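Side-chain contacts in protein yojF (Bacillus subtilis, PDB 1NJH), which is of unknown function, belongs to the DUF1806 family and pairs with a second copy of itself through a beta sheet that runs on between the two subunits: residues Lys9-Ala14 / Thr85-Asp90; Pro67-Leu72 / Trp78-Gly83. One frame throughout, in Å; residues are numbered along the deposited sequence.

Interaction 1: Lys9-Ala14 / Thr85-Asp90. With IPA (isopropyl alcohol), chain B.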
loop_
_atom_site.group_PDB
_atom_site.type_symbol
_atom_site.label_atom_id
_atom_site.label_comp_id
_atom_site.label_asym_id
_atom_site.label_seq_id
_atom_site.Cartn_x
_atom_site.Cartn_y
_atom_site.Cartn_z
ATOM N N LYS A 9 -14.553 3.545 -17.335
ATOM C CA LYS A 9 -13.207 4.050 -17.526
ATOM C C LYS A 9 -13.054 5.558 -17.650
ATOM O O LYS A 9 -12.263 6.167 -16.926
ATOM C CB LYS A 9 -12.593 3.370 -18.738
ATOM C CG LYS A 9 -11.087 3.330 -18.712
ATOM C CD LYS A 9 -10.576 2.576 -19.913
ATOM C CE LYS A 9 -9.069 2.539 -19.945
ATOM N NZ LYS A 9 -8.604 1.776 -21.131
ATOM N N GLU A 10 -13.803 6.171 -18.562
ATOM C CA GLU A 10 -13.701 7.611 -18.757
ATOM C C GLU A 10 -14.114 8.460 -17.560
ATOM O O GLU A 10 -13.545 9.542 -17.343
ATOM C CB GLU A 10 -14.506 8.032 -19.992
ATOM C CG GLU A 10 -13.774 7.854 -21.322
ATOM C CD GLU A 10 -13.379 6.415 -21.609
ATOM O OE1 GLU A 10 -12.554 5.857 -20.857
ATOM O OE2 GLU A 10 -13.894 5.840 -22.591
ATOM N N ASP A 11 -15.095 7.986 -16.787
ATOM C CA ASP A 11 -15.578 8.718 -15.615
ATOM C C ASP A 11 -14.529 8.663 -14.507
ATOM O O ASP A 11 -14.286 9.657 -13.825
ATOM C CB ASP A 11 -16.905 8.129 -15.101
ATOM C CG ASP A 11 -17.649 9.074 -14.143
ATOM O OD1 ASP A 11 -18.249 8.582 -13.160
ATOM O OD2 ASP A 11 -17.653 10.308 -14.375
ATOM N N VAL A 12 -13.902 7.503 -14.334
ATOM C CA VAL A 12 -12.862 7.356 -13.313
ATOM C C VAL A 12 -11.679 8.243 -13.682
ATOM O O VAL A 12 -11.133 8.953 -12.831
ATOM C CB VAL A 12 -12.376 5.896 -13.197
ATOM C CG1 VAL A 12 -11.146 5.837 -12.296
ATOM C CG2 VAL A 12 -13.471 5.029 -12.616
ATOM N N GLN A 13 -11.294 8.210 -14.957
ATOM C CA GLN A 13 -10.181 9.026 -15.423
ATOM C C GLN A 13 -10.459 10.492 -15.124
ATOM O O GLN A 13 -9.590 11.214 -14.646
ATOM C CB GLN A 13 -9.958 8.847 -16.926
ATOM C CG GLN A 13 -8.802 9.684 -17.458
ATOM C CD GLN A 13 -7.461 9.275 -16.858
ATOM O OE1 GLN A 13 -7.121 8.087 -16.814
ATOM N NE2 GLN A 13 -6.691 10.257 -16.407
ATOM N N ALA A 14 -11.678 10.937 -15.407
ATOM C CA ALA A 14 -12.040 12.324 -15.144
ATOM C C ALA A 14 -11.959 12.621 -13.650
ATOM O O ALA A 14 -11.554 13.706 -13.241
ATOM C CB ALA A 14 -13.450 12.603 -15.659
ATOM N N THR A 85 -12.578 -3.225 -10.316
ATOM C CA THR A 85 -13.743 -3.473 -11.171
ATOM C C THR A 85 -14.934 -2.566 -10.900
ATOM O O THR A 85 -15.787 -2.380 -11.777
ATOM C CB THR A 85 -14.246 -4.930 -11.035
ATOM O OG1 THR A 85 -14.639 -5.172 -9.680
ATOM C CG2 THR A 85 -13.165 -5.919 -11.447
ATOM N N GLU A 86 -15.009 -2.004 -9.697
ATOM C CA GLU A 86 -16.131 -1.143 -9.343
ATOM C C GLU A 86 -15.705 0.160 -8.689
ATOM O O GLU A 86 -14.565 0.301 -8.234
ATOM C CB GLU A 86 -17.087 -1.904 -8.427
ATOM C CG GLU A 86 -16.449 -2.412 -7.152
ATOM C CD GLU A 86 -17.351 -3.366 -6.395
ATOM O OE1 GLU A 86 -17.083 -3.608 -5.197
ATOM O OE2 GLU A 86 -18.320 -3.876 -7.000
ATOM N N TYR A 87 -16.627 1.115 -8.635
ATOM C CA TYR A 87 -16.322 2.413 -8.056
ATOM C C TYR A 87 -17.565 3.255 -7.825
ATOM O O TYR A 87 -18.682 2.859 -8.157
ATOM C CB TYR A 87 -15.418 3.208 -9.006
ATOM C CG TYR A 87 -16.182 3.928 -10.115
ATOM C CD1 TYR A 87 -16.184 5.320 -10.195
ATOM C CD2 TYR A 87 -16.910 3.215 -11.064
ATOM C CE1 TYR A 87 -16.900 5.985 -11.195
ATOM C CE2 TYR A 87 -17.627 3.872 -12.072
ATOM C CZ TYR A 87 -17.617 5.252 -12.131
ATOM O OH TYR A 87 -18.323 5.903 -13.125
ATOM N N THR A 88 -17.326 4.439 -7.274
ATOM C CA THR A 88 -18.353 5.443 -7.056
ATOM C C THR A 88 -17.665 6.672 -6.509
ATOM O O THR A 88 -16.496 6.632 -6.127
ATOM C CB THR A 88 -19.424 5.020 -6.039
ATOM O OG1 THR A 88 -20.530 5.936 -6.124
ATOM C CG2 THR A 88 -18.873 5.079 -4.616
ATOM N N VAL A 89 -18.394 7.773 -6.494
ATOM C CA VAL A 89 -17.895 9.014 -5.944
ATOM C C VAL A 89 -19.000 9.319 -4.959
ATOM O O VAL A 89 -20.136 9.561 -5.366
ATOM C CB VAL A 89 -17.794 10.097 -7.012
ATOM C CG1 VAL A 89 -17.487 11.441 -6.366
ATOM C CG2 VAL A 89 -16.705 9.713 -8.012
ATOM N N ASP A 90 -18.677 9.288 -3.670
ATOM C CA ASP A 90 -19.686 9.497 -2.643
ATOM C C ASP A 90 -20.088 10.928 -2.346
ATOM O O ASP A 90 -19.591 11.869 -2.958
ATOM C CB ASP A 90 -19.267 8.779 -1.354
ATOM C CG ASP A 90 -18.035 9.375 -0.709
ATOM O OD1 ASP A 90 -17.460 8.681 0.148
ATOM O OD2 ASP A 90 -17.649 10.521 -1.034
HETATM C C1 IPA B . -3.944 1.294 -21.949
HETATM C C2 IPA B . -5.308 1.437 -22.364
HETATM C C3 IPA B . -6.072 0.185 -22.143
HETATM O O2 IPA B . -5.851 2.542 -21.633
#
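Tyr87 reaches from strand 78-89 to helix 9-18 and meets two successive helix residues, Asp11 and Val12, a helix-on-sheet packing in which one aromatic ring serves as the bridge. Its CB points toward the helix, and CG sits between the backbone N and the carbonyl carbon (chi1 83°), which brings a ring face to Val12 and the hydroxyl to Asp11. Val12 lays its CG2 methyl over one face, 3.6 Å from Tyr87 CD1 and displaced toward the rim; at 15° off the ring normal this is a CH-pi contact. A beta-branched valine suits the spot because one branch can rest on the ring while the residue stays in the buried layer, where Val12 also touches Met97 and Ile62. Asp11 comes to the rim instead, its side chain crossing that of Tyr87 at about a right angle, with carboxylate and ring planes 70° apart. A phenylalanine in place of Tyr87 would probably leave the Asp11 carboxylate without its phenolic donor. Lys9 serves a different direction: its extended chain carries NZ to the carbonyl O of Gly64 and to O2 of an isopropyl alcohol, probably from the crystallisation liquor, 2.9 Å from Lys9 NZ. At the rim of the ring, Tyr87 OH donates to Asp11 OD1 over 2.7 Å, and Asp11 OD1 receives it on its anti lone pair, the one turned away from OD2.

Interaction 2: Pro67-Leu72 / Trp78-Gly83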
loop_
_atom_site.group_PDB
_atom_site.type_symbol
_atom_site.label_atom_id
_atom_site.label_comp_id
_atom_site.label_asym_id
_atom_site.label_seq_id
_atom_site.Cartn_x
_atom_site.Cartn_y
_atom_site.Cartn_z
ATOM N N PRO A 67 -10.693 -6.431 -15.664
ATOM C CA PRO A 67 -10.556 -5.432 -14.596
ATOM C C PRO A 67 -9.640 -4.293 -15.025
ATOM O O PRO A 67 -9.059 -4.331 -16.101
ATOM C CB PRO A 67 -9.972 -6.242 -13.438
ATOM C CG PRO A 67 -10.525 -7.624 -13.688
ATOM C CD PRO A 67 -10.301 -7.763 -15.177
ATOM N N TYR A 68 -9.493 -3.292 -14.164
ATOM C CA TYR A 68 -8.668 -2.132 -14.479
ATOM C C TYR A 68 -7.505 -1.929 -13.526
ATOM O O TYR A 68 -7.440 -2.540 -12.464
ATOM C CB TYR A 68 -9.540 -0.883 -14.473
ATOM C CG TYR A 68 -10.703 -0.973 -15.431
ATOM C CD1 TYR A 68 -10.575 -0.551 -16.752
ATOM C CD2 TYR A 68 -11.925 -1.517 -15.022
ATOM C CE1 TYR A 68 -11.633 -0.663 -17.648
ATOM C CE2 TYR A 68 -12.993 -1.638 -15.911
ATOM C CZ TYR A 68 -12.839 -1.208 -17.222
ATOM O OH TYR A 68 -13.884 -1.322 -18.113
ATOM N N ARG A 69 -6.568 -1.087 -13.934
ATOM C CA ARG A 69 -5.415 -0.787 -13.102
ATOM C C ARG A 69 -5.217 0.712 -13.076
ATOM O O ARG A 69 -5.318 1.391 -14.095
ATOM C CB ARG A 69 -4.160 -1.514 -13.608
ATOM C CG ARG A 69 -3.809 -1.330 -15.061
ATOM C CD ARG A 69 -2.774 -2.370 -15.473
ATOM N NE ARG A 69 -2.185 -2.071 -16.771
ATOM C CZ ARG A 69 -2.793 -2.269 -17.938
ATOM N NH1 ARG A 69 -4.016 -2.781 -17.976
ATOM N NH2 ARG A 69 -2.181 -1.934 -19.065
ATOM N N VAL A 70 -4.949 1.237 -11.892
ATOM C CA VAL A 70 -4.767 2.664 -11.743
ATOM C C VAL A 70 -3.355 2.947 -11.259
ATOM O O VAL A 70 -2.874 2.284 -10.356
ATOM C CB VAL A 70 -5.787 3.244 -10.706
ATOM C CG1 VAL A 70 -5.425 4.669 -10.368
ATOM C CG2 VAL A 70 -7.209 3.193 -11.281
ATOM N N GLY A 71 -2.713 3.923 -11.897
ATOM C CA GLY A 71 -1.375 4.355 -11.536
ATOM C C GLY A 71 -1.390 5.850 -11.271
ATOM O O GLY A 71 -1.953 6.646 -12.045
ATOM N N LEU A 72 -0.769 6.248 -10.167
ATOM C CA LEU A 72 -0.695 7.661 -9.794
ATOM C C LEU A 72 0.775 7.987 -9.621
ATOM O O LEU A 72 1.458 7.295 -8.873
ATOM C CB LEU A 72 -1.403 7.887 -8.445
ATOM C CG LEU A 72 -2.830 7.366 -8.261
ATOM C CD1 LEU A 72 -3.292 7.680 -6.829
ATOM C CD2 LEU A 72 -3.757 8.030 -9.287
ATOM N N TRP A 78 5.264 6.350 -6.567
ATOM C CA TRP A 78 4.138 5.822 -7.317
ATOM C C TRP A 78 3.131 5.119 -6.431
ATOM O O TRP A 78 3.494 4.586 -5.387
ATOM C CB TRP A 78 4.606 4.764 -8.316
ATOM C CG TRP A 78 5.773 5.134 -9.158
ATOM C CD1 TRP A 78 7.065 5.297 -8.749
ATOM C CD2 TRP A 78 5.756 5.375 -10.559
ATOM N NE1 TRP A 78 7.861 5.627 -9.821
ATOM C CE2 TRP A 78 7.079 5.681 -10.946
ATOM C CE3 TRP A 78 4.751 5.360 -11.532
ATOM C CZ2 TRP A 78 7.423 5.973 -12.268
ATOM C CZ3 TRP A 78 5.093 5.648 -12.853
ATOM C CH2 TRP A 78 6.420 5.952 -13.205
ATOM N N ILE A 79 1.871 5.124 -6.867
ATOM C CA ILE A 79 0.807 4.397 -6.190
ATOM C C ILE A 79 0.151 3.645 -7.335
ATOM O O ILE A 79 -0.216 4.230 -8.371
ATOM C CB ILE A 79 -0.198 5.322 -5.511
ATOM C CG1 ILE A 79 0.479 6.039 -4.351
ATOM C CG2 ILE A 79 -1.422 4.507 -5.061
ATOM C CD1 ILE A 79 -0.435 6.993 -3.611
ATOM N N TYR A 80 0.037 2.335 -7.176
ATOM C CA TYR A 80 -0.510 1.500 -8.225
ATOM C C TYR A 80 -1.421 0.411 -7.656
ATOM O O TYR A 80 -1.124 -0.181 -6.616
ATOM C CB TYR A 80 0.665 0.885 -8.980
ATOM C CG TYR A 80 0.307 -0.105 -10.045
ATOM C CD1 TYR A 80 -0.092 0.311 -11.314
ATOM C CD2 TYR A 80 0.395 -1.470 -9.793
ATOM C CE1 TYR A 80 -0.395 -0.619 -12.306
ATOM C CE2 TYR A 80 0.097 -2.404 -10.774
ATOM C CZ TYR A 80 -0.297 -1.976 -12.026
ATOM O OH TYR A 80 -0.592 -2.922 -12.992
ATOM N N ALA A 81 -2.547 0.178 -8.329
ATOM C CA ALA A 81 -3.511 -0.838 -7.905
ATOM C C ALA A 81 -4.049 -1.543 -9.150
ATOM O O ALA A 81 -4.467 -0.891 -10.107
ATOM C CB ALA A 81 -4.673 -0.197 -7.133
ATOM N N GLU A 82 -4.041 -2.871 -9.125
ATOM C CA GLU A 82 -4.554 -3.672 -10.245
ATOM C C GLU A 82 -5.721 -4.532 -9.761
ATOM O O GLU A 82 -5.780 -4.897 -8.589
ATOM C CB GLU A 82 -3.446 -4.579 -10.789
ATOM C CG GLU A 82 -3.920 -5.766 -11.640
ATOM C CD GLU A 82 -4.450 -5.358 -13.006
ATOM O OE1 GLU A 82 -5.608 -4.884 -13.099
ATOM O OE2 GLU A 82 -3.696 -5.506 -13.992
ATOM N N GLY A 83 -6.644 -4.849 -10.664
ATOM C CA GLY A 83 -7.784 -5.677 -10.307
ATOM C C GLY A 83 -9.025 -4.910 -9.907
ATOM O O GLY A 83 -9.939 -5.485 -9.322
HETATM O O HOH W 1 -5.739 -4.154 -15.931
#
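Two hydrogen-bonded pairs, Val70 with Ala81 and Leu72 with Ile79, clamp this antiparallel beta hairpin. Val70 N gives its hydrogen to Ala81 O at 2.8 Å and Ala81 N returns one to Val70 O; Leu72 and Ile79 exchange the same two bonds. Near Gly83 the pattern frays: Gly83 N makes a weak bond to Tyr68 O and a shorter one, 2.6 Å, to Glu82 OE1 of its own strand. Glu82 can reach back because its chain bends at chi2 (71°). A water that accepts from Arg69 NH1 lies 2.9 Å from Glu82 OE1 and probably donates to it. The acid and the guanidinium would then meet through water, Arg69 NE staying 4.7 Å from Glu82 OE2. Glycine suits position 83, whose backbone angles would press a CB against the preceding carbonyl.

On the face shared by Arg69, Tyr80 and Glu82, Arg69 CD lies against both of the other side chains, 3.3 Å from Tyr80 OH and 3.6 Å from Glu82 OE2, with the two oxygens only about 75° apart as seen from it. The guanidinium and phenol planes are 67° apart, so the two groups do not stack. Gly71, without a side chain, meets the edge of the Tyr80 ring with its CA. The other face is apolar: Leu72 CB lies 4.1 Å from Ile79 CB, beside small Ala81 and branched Val70.

That apolar face packs on Leu16 of helix 9-18, on Ile26 and Leu28 of strand 24-32 and on Leu110 of strand 106-113. Strand 45-63 pairs with strand 68-74 along its other edge, while Trp78, Ile79 and Tyr80 pair antiparallel with a strand of the second subunit, continuing the sheet into it.

In the fold
From the N terminus, short strand 5-6 leads into helix 9-18, where the first half of interaction 1 waits for its partner some seventy residues on. The chain then builds strands 24-32 and 45-63 before strand 68-74 turns back into strand 78-89, and interaction 2 closes this short hairpin wholly within the larger loop, without crossing it. Strand 78-89 continues past the hairpin to meet the helix, closing interaction 1. One long strand therefore serves both contacts, whose centres lie 13 Å apart. They also touch directly: Thr85 CG2 packs on Pro67 CB at the hairpin's open end, and Lys9 CD on Tyr68 CE1 brings helix 9-18 against the hairpin.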